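Local coordinates for PaaX domain-containing protein, C-domain protein (Mycobacterium tuberculosis, PDB 3KFW), which is of unknown function but, as a PaaX-family protein with a winged-helix-like N-terminal region, probably binds DNA as a transcriptional regulator, at residues 11-14 with 15-18; 60-64 with 65-69. All blocks are in the same frame, centred on the assembly; numbering follows the deposited sequence.

Both contacts are local and belong to the N-terminal, winged-helix-like region, where they come in series along the chain. Interaction 1 ends helix 5-13 and leads into the loop before helix 23-30; interaction 2 turns strand 59-62 into helix 64-77. Their centres are about 9 Å apart and the two touch. The carbonyl P18 O probably accepts a hydrogen bond from R61 NH1 (3.1 Å), while the ring of H17 packs against interaction 2, CD2 lying 3.4 Å from L62 O and ND1 3.7 Å from L67 CD2. The end of the first helix is thereby tied to the place where the chain leaves the two-stranded hairpin 53-62 for helix 64-77.

Interaction 1 (11-14 with 15-18); sequences SVLL and GAHP
L13 and A16 meet where helix 5-13 gives way to a tight turn. The amide A16 N donates to L13 O over 2.8 Å, and the bond is fairly straight at the hydrogen, although the donor stands somewhat out of the plane of the L13 carbonyl. The methyl of A16 points back toward the helix end, its CB 3.2 Å from the same oxygen L13 O, and a small residue suits a position this close to the backbone. L13 CD2 comes no nearer to A16 CB than 4.4 Å, a loose apolar touch. The L13 side chain leaves the helix with CG opposite its own carbonyl carbon (chi1 -57°), which turns the isobutyl group inward, against L26 and L62. Residues 13 to 16 form a type II beta turn. Its third position is filled by G15, whose phi of 78° is easily adopted by glycine, and the turn overlaps a bond of 3-10 type, L14 N to S11 O (3.3 Å). Here the first helix of the winged-helix-like region hands over to the loop that leads to helix 23-30. L14 holds the second position of the turn. Its CB sits 3.5 Å from G15 N, but an unstaggered chi1 of -129° keeps CG well clear of its own carbonyl carbon, and the branch heads away from residues 15-18, reaching Y219 of helix 212-234 and Q70 of helix 64-77; a branched, flexible leucine can bridge two such different neighbours. R230 NH2, from helix 212-234, donates to both V12 O and L14 O, so that one guanidinium nitrogen satisfies two carbonyls at the helix end, where backbone oxygens lack the usual helical donors, and A16 packs on that arginine as well.

Interaction 2 (60-64 with 65-69); sequences YRLSD and RLLAR
L67 turns its CG opposite the backbone N (chi1 -166°), which swings the isobutyl group back over the start of helix 64-77 to meet L62, the last residue of strand 59-62. The two leucines cross at about a right angle, L62 CD2 lying 4.1 Å from L67 CD1, so that one methyl of each makes the touch. The other branch of L67 runs alongside D64, the two side chains pointing the same way with L67 CD2 4.1 Å from D64 OD1; the methyl borders the carboxylate without making any polar bond, and the acidic end can stay near solvent. S63 is the N-cap between strand and helix. Its hydroxyl also lies opposite the backbone N (chi1 -159°), but OG bonds to G51 O in the short link between helix 37-49 and strand 53-56 and stays 3.8 Å from R65 N. The helix is instead begun by backbone atoms: L67 N donates to S63 O over 2.8 Å, approaching nearly end-on to the carbonyl, and A68 N follows to D64 O at 3.0 Å with 165° at the hydrogen. This is the point where the second strand of the winged-helix-like hairpin passes into helix 64-77. D64, in the first turn of that helix, is a favourable residue there, since its negative charge would probably be stabilised by the positive helix end. L66 packs its CB 4.1 Å from S63 CB, and its side chain also packs on L10 of helix 5-13, which L62 touches too, a fitting site for buried leucines. On the exposed flank R65 runs extended from CG to NE, long enough for NH2 to donate to A50 O just after helix 37-49.

Interaction 1 (11-14 with 15-18)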
loop_
_atom_site.group_PDB
_atom_site.type_symbol
_atom_site.label_atom_id
_atom_site.label_comp_id
_atom_site.label_asym_id
_atom_site.label_seq_id
_atom_site.Cartn_x
_atom_site.Cartn_y
_atom_site.Cartn_z
ATOM N N SER A 11 -18.089 -20.824 -33.666
ATOM C CA SER A 11 -16.920 -21.484 -34.253
ATOM C C SER A 11 -17.171 -21.979 -35.657
ATOM O O SER A 11 -16.323 -21.869 -36.502
ATOM C CB SER A 11 -16.462 -22.622 -33.382
ATOM O OG SER A 11 -15.629 -22.091 -32.360
ATOM N N VAL A 12 -18.358 -22.490 -35.924
ATOM C CA VAL A 12 -18.647 -23.001 -37.252
ATOM C C VAL A 12 -18.704 -21.855 -38.283
ATOM O O VAL A 12 -18.362 -22.035 -39.459
ATOM C CB VAL A 12 -19.939 -23.870 -37.210
ATOM C CG1 VAL A 12 -20.416 -24.208 -38.600
ATOM C CG2 VAL A 12 -19.674 -25.185 -36.380
ATOM N N LEU A 13 -19.093 -20.663 -37.835
ATOM C CA LEU A 13 -19.124 -19.506 -38.706
ATOM C C LEU A 13 -17.840 -18.673 -38.764
ATOM O O LEU A 13 -17.717 -17.771 -39.569
ATOM C CB LEU A 13 -20.406 -18.633 -38.464
ATOM C CG LEU A 13 -21.714 -19.426 -38.653
ATOM C CD1 LEU A 13 -22.901 -18.650 -38.158
ATOM C CD2 LEU A 13 -21.868 -19.793 -40.135
ATOM N N LEU A 14 -16.877 -18.978 -37.935
ATOM C CA LEU A 14 -15.583 -18.294 -37.974
ATOM C C LEU A 14 -15.064 -18.070 -39.410
ATOM O O LEU A 14 -14.837 -19.032 -40.188
ATOM C CB LEU A 14 -14.595 -19.089 -37.125
ATOM C CG LEU A 14 -13.776 -18.386 -36.041
ATOM C CD1 LEU A 14 -14.599 -17.440 -35.150
ATOM C CD2 LEU A 14 -13.117 -19.493 -35.172
ATOM N N GLY A 15 -14.956 -16.778 -39.762
ATOM C CA GLY A 15 -14.419 -16.335 -41.037
ATOM C C GLY A 15 -15.380 -16.469 -42.203
ATOM O O GLY A 15 -14.985 -16.218 -43.345
ATOM N N ALA A 16 -16.637 -16.874 -41.943
ATOM C CA ALA A 16 -17.661 -16.991 -43.035
ATOM C C ALA A 16 -18.008 -15.621 -43.567
ATOM O O ALA A 16 -17.889 -15.378 -44.780
ATOM C CB ALA A 16 -18.898 -17.676 -42.569
ATOM N N HIS A 17 -18.379 -14.722 -42.643
ATOM C CA HIS A 17 -18.836 -13.371 -42.976
ATOM C C HIS A 17 -17.998 -12.737 -44.113
ATOM O O HIS A 17 -16.792 -12.735 -44.031
ATOM C CB HIS A 17 -18.864 -12.482 -41.737
ATOM C CG HIS A 17 -19.743 -11.287 -41.901
ATOM N ND1 HIS A 17 -19.353 -10.168 -42.619
ATOM C CD2 HIS A 17 -21.011 -11.045 -41.485
ATOM C CE1 HIS A 17 -20.330 -9.278 -42.610
ATOM N NE2 HIS A 17 -21.351 -9.788 -41.936
ATOM N N PRO A 18 -18.631 -12.194 -45.162
ATOM C CA PRO A 18 -20.063 -11.879 -45.392
ATOM C C PRO A 18 -20.919 -12.984 -46.009
ATOM O O PRO A 18 -22.100 -12.752 -46.277
ATOM C CB PRO A 18 -19.997 -10.703 -46.424
ATOM C CG PRO A 18 -18.857 -11.058 -47.280
ATOM C CD PRO A 18 -17.801 -11.694 -46.283
#

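Interaction 2 (60-64 with 65-69)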
loop_
_atom_site.group_PDB
_atom_site.type_symbol
_atom_site.label_atom_id
_atom_site.label_comp_id
_atom_site.label_asym_id
_atom_site.label_seq_id
_atom_site.Cartn_x
_atom_site.Cartn_y
_atom_site.Cartn_z
ATOM N N TYR A 60 -28.071 -17.421 -42.559
ATOM C CA TYR A 60 -27.518 -16.810 -41.358
ATOM C C TYR A 60 -26.038 -16.423 -41.546
ATOM O O TYR A 60 -25.287 -17.100 -42.271
ATOM C CB TYR A 60 -27.655 -17.784 -40.186
ATOM C CG TYR A 60 -29.082 -18.250 -39.859
ATOM C CD1 TYR A 60 -29.869 -17.538 -38.963
ATOM C CD2 TYR A 60 -29.628 -19.411 -40.435
ATOM C CE1 TYR A 60 -31.163 -17.954 -38.646
ATOM C CE2 TYR A 60 -30.970 -19.866 -40.111
ATOM C CZ TYR A 60 -31.726 -19.129 -39.213
ATOM O OH TYR A 60 -33.058 -19.488 -38.877
ATOM N N ARG A 61 -25.650 -15.305 -40.942
ATOM C CA ARG A 61 -24.280 -14.884 -40.886
ATOM C C ARG A 61 -24.185 -14.008 -39.616
ATOM O O ARG A 61 -25.222 -13.608 -39.063
ATOM C CB ARG A 61 -23.836 -14.136 -42.155
ATOM C CG ARG A 61 -24.327 -12.735 -42.217
ATOM C CD ARG A 61 -23.763 -11.941 -43.395
ATOM N NE ARG A 61 -24.425 -10.644 -43.503
ATOM C CZ ARG A 61 -24.242 -9.772 -44.498
ATOM N NH1 ARG A 61 -23.374 -10.057 -45.465
ATOM N NH2 ARG A 61 -24.891 -8.602 -44.503
ATOM N N LEU A 62 -22.961 -13.776 -39.120
ATOM C CA LEU A 62 -22.758 -13.008 -37.882
ATOM C C LEU A 62 -23.306 -11.554 -37.955
ATOM O O LEU A 62 -23.213 -10.902 -38.962
ATOM C CB LEU A 62 -21.240 -12.985 -37.519
ATOM C CG LEU A 62 -20.560 -13.990 -36.536
ATOM C CD1 LEU A 62 -21.118 -15.416 -36.566
ATOM C CD2 LEU A 62 -19.017 -14.014 -36.680
ATOM N N SER A 63 -23.815 -11.062 -36.836
ATOM C CA SER A 63 -24.074 -9.645 -36.579
ATOM C C SER A 63 -22.853 -8.756 -36.695
ATOM O O SER A 63 -21.736 -9.171 -36.305
ATOM C CB SER A 63 -24.513 -9.519 -35.132
ATOM O OG SER A 63 -25.215 -8.315 -34.967
ATOM N N ASP A 64 -23.054 -7.511 -37.129
ATOM C CA ASP A 64 -21.957 -6.545 -37.190
ATOM C C ASP A 64 -21.257 -6.301 -35.840
ATOM O O ASP A 64 -20.023 -6.189 -35.800
ATOM C CB ASP A 64 -22.369 -5.241 -37.879
ATOM C CG ASP A 64 -22.232 -5.316 -39.419
ATOM O OD1 ASP A 64 -21.160 -5.766 -39.914
ATOM O OD2 ASP A 64 -23.188 -4.916 -40.143
ATOM N N ARG A 65 -22.026 -6.275 -34.745
ATOM C CA ARG A 65 -21.438 -6.144 -33.399
ATOM C C ARG A 65 -20.771 -7.426 -32.829
ATOM O O ARG A 65 -19.861 -7.329 -31.997
ATOM C CB ARG A 65 -22.414 -5.482 -32.397
ATOM C CG ARG A 65 -23.140 -6.419 -31.420
ATOM C CD ARG A 65 -24.234 -5.663 -30.616
ATOM N NE ARG A 65 -24.948 -6.551 -29.687
ATOM C CZ ARG A 65 -26.182 -7.032 -29.866
ATOM N NH1 ARG A 65 -26.894 -6.715 -30.948
ATOM N NH2 ARG A 65 -26.708 -7.838 -28.948
ATOM N N LEU A 66 -21.194 -8.608 -33.278
ATOM C CA LEU A 66 -20.442 -9.832 -32.968
ATOM C C LEU A 66 -19.163 -9.935 -33.773
ATOM O O LEU A 66 -18.122 -10.386 -33.259
ATOM C CB LEU A 66 -21.265 -11.094 -33.118
ATOM C CG LEU A 66 -21.423 -11.740 -31.750
ATOM C CD1 LEU A 66 -22.020 -10.773 -30.679
ATOM C CD2 LEU A 66 -22.217 -13.015 -31.854
ATOM N N LEU A 67 -19.258 -9.466 -35.014
ATOM C CA LEU A 67 -18.144 -9.416 -35.938
ATOM C C LEU A 67 -16.990 -8.496 -35.472
ATOM O O LEU A 67 -15.819 -8.898 -35.510
ATOM C CB LEU A 67 -18.651 -8.998 -37.318
ATOM C CG LEU A 67 -17.658 -9.225 -38.441
ATOM C CD1 LEU A 67 -17.547 -10.715 -38.722
ATOM C CD2 LEU A 67 -18.024 -8.401 -39.708
ATOM N N ALA A 68 -17.348 -7.281 -35.049
ATOM C CA ALA A 68 -16.429 -6.327 -34.425
ATOM C C ALA A 68 -15.878 -6.828 -33.093
ATOM O O ALA A 68 -14.750 -6.498 -32.752
ATOM C CB ALA A 68 -17.087 -4.940 -34.246
ATOM N N ARG A 69 -16.680 -7.599 -32.352
ATOM C CA ARG A 69 -16.217 -8.313 -31.137
ATOM C C ARG A 69 -15.195 -9.407 -31.480
ATOM O O ARG A 69 -14.219 -9.562 -30.777
ATOM C CB ARG A 69 -17.418 -8.890 -30.326
ATOM C CG ARG A 69 -17.194 -10.284 -29.606
ATOM C CD ARG A 69 -17.267 -10.249 -28.066
ATOM N NE ARG A 69 -18.569 -9.795 -27.553
ATOM C CZ ARG A 69 -19.703 -10.513 -27.541
ATOM N NH1 ARG A 69 -19.750 -11.761 -28.018
ATOM N NH2 ARG A 69 -20.813 -9.975 -27.046
#